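Local coordinates for histidine phosphotransferase (Caulobacter crescentus, PDB 2OOC), which probably relays phosphoryl groups between the histidine kinases and response regulators of a phosphorelay, and is an essential regulator of stalk biogenesis, at residues A[35-38]-A[39-43]. Residues are numbered along the deposited sequence; the frame is centred on the assembly and turned at random. Where two conformers were deposited one is given.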
loop_
_atom_site.group_PDB
_atom_site.type_symbol
_atom_site.label_atom_id
_atom_site.label_comp_id
_atom_site.label_asym_id
_atom_site.label_seq_id
_atom_site.Cartn_x
_atom_site.Cartn_y
_atom_site.Cartn_z
ATOM N N ARG A 35 3.511 3.552 4.569
ATOM C CA ARG A 35 2.492 4.289 5.297
ATOM C C ARG A 35 2.708 5.793 5.133
ATOM O O ARG A 35 1.774 6.561 5.026
ATOM C CB ARG A 35 2.417 3.855 6.781
ATOM C CG ARG A 35 1.604 2.577 6.956
ATOM C CD ARG A 35 1.938 1.830 8.248
ATOM N NE ARG A 35 1.927 2.694 9.428
ATOM C CZ ARG A 35 0.999 2.688 10.398
ATOM N NH1 ARG A 35 -0.044 1.862 10.352
ATOM N NH2 ARG A 35 1.117 3.537 11.430
ATOM N N GLU A 36 3.970 6.203 5.081
ATOM C CA GLU A 36 4.326 7.606 4.877
ATOM C C GLU A 36 3.930 8.100 3.494
ATOM O O GLU A 36 3.319 9.196 3.338
ATOM C CB GLU A 36 5.831 7.806 5.042
ATOM C CG GLU A 36 6.296 7.894 6.437
ATOM C CD GLU A 36 7.826 8.099 6.474
ATOM O OE1 GLU A 36 8.323 8.949 5.658
ATOM O OE2 GLU A 36 8.510 7.374 7.263
ATOM N N GLN A 37 4.229 7.310 2.473
ATOM C CA GLN A 37 3.818 7.626 1.108
ATOM C C GLN A 37 2.299 7.681 1.030
ATOM O O GLN A 37 1.714 8.609 0.402
ATOM C CB GLN A 37 4.292 6.564 0.124
ATOM C CG GLN A 37 5.725 6.527 -0.197
ATOM C CD GLN A 37 5.999 7.017 -1.599
ATOM O OE1 GLN A 37 6.492 6.265 -2.459
ATOM N NE2 GLN A 37 5.701 8.296 -1.835
ATOM N N ALA A 38 1.596 6.723 1.639
ATOM C CA ALA A 38 0.132 6.729 1.646
ATOM C C ALA A 38 -0.404 7.975 2.293
ATOM O O ALA A 38 -1.365 8.624 1.818
ATOM C CB ALA A 38 -0.442 5.476 2.401
ATOM N N ALA A 39 0.146 8.358 3.421
ATOM C CA ALA A 39 -0.299 9.612 4.050
ATOM C C ALA A 39 -0.129 10.869 3.188
ATOM O O ALA A 39 -0.986 11.742 3.242
ATOM C CB ALA A 39 0.396 9.799 5.369
ATOM N N LEU A 40 0.931 10.928 2.423
ATOM C CA LEU A 40 1.232 12.043 1.510
ATOM C C LEU A 40 0.249 12.060 0.329
ATOM O O LEU A 40 -0.302 13.112 -0.027
ATOM C CB LEU A 40 2.656 11.950 1.000
ATOM C CG LEU A 40 3.125 13.084 0.035
ATOM C CD1 LEU A 40 2.766 14.434 0.627
ATOM C CD2 LEU A 40 4.544 12.921 -0.293
ATOM N N TRP A 41 0.083 10.913 -0.315
ATOM C CA TRP A 41 -0.634 10.880 -1.579
ATOM C C TRP A 41 -2.125 10.588 -1.486
ATOM O O TRP A 41 -2.902 11.022 -2.357
ATOM C CB TRP A 41 0.086 9.885 -2.523
ATOM C CG TRP A 41 1.422 10.336 -2.921
ATOM C CD1 TRP A 41 2.625 9.956 -2.341
ATOM C CD2 TRP A 41 1.774 11.252 -3.974
ATOM N NE1 TRP A 41 3.672 10.589 -2.952
ATOM C CE2 TRP A 41 3.195 11.370 -3.968
ATOM C CE3 TRP A 41 1.036 11.987 -4.921
ATOM C CZ2 TRP A 41 3.881 12.147 -4.874
ATOM C CZ3 TRP A 41 1.751 12.758 -5.851
ATOM C CH2 TRP A 41 3.139 12.825 -5.814
ATOM N N ALA A 42 -2.605 9.896 -0.457
ATOM C CA ALA A 42 -4.005 9.504 -0.385
ATOM C C ALA A 42 -5.003 10.663 -0.399
ATOM O O ALA A 42 -6.069 10.558 -1.007
ATOM C CB ALA A 42 -4.296 8.573 0.824
ATOM N N PRO A 43 -4.685 11.774 0.267
ATOM C CA PRO A 43 -5.573 12.931 0.185
ATOM C C PRO A 43 -5.821 13.449 -1.239
ATOM O O PRO A 43 -6.841 14.098 -1.473
ATOM C CB PRO A 43 -4.883 13.985 1.044
ATOM C CG PRO A 43 -3.978 13.262 1.898
ATOM C CD PRO A 43 -3.536 12.040 1.149
#
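W41 and Q37, one helical turn apart near the C-terminal end of helix 24-41, run side by side and point the same way. The carbonyl oxygen of Q37 sits at the edge of the indole, near its plane, with Q37 O 3.2 Å from W41 CD1. The same oxygen accepts the backbone N-H of W41, W41 N to Q37 O being 2.9 Å. In W41 the indole is swung beside its own backbone N (chi1 -67°), which sets the CD1 edge beside that oxygen. The Q37 side chain starts likewise beside its N and then bends at chi2, bringing its terminal amide up to the pyrrole edge with the two planes 71° apart. L40 CG rests 3.9 Å above one indole face, offset toward the rim. Three further i to i+4 bonds frame the pair: A39 N to R35 O, L40 N to E36 O, and A42 N to A38 O at 2.9 Å, where A42 CB also lies against A38 O. A42 and P43 form a 3-10 segment. Outward, W41 packs helix 24-41 on D54, A55 and T58 of helix 52-66, while R35 and A42 pack it on helix 85-111, within the helical bundle typical of Hpt domains. P43 N has no hydrogen to give, so it cannot make the next i to i+4 bond, to A39 O.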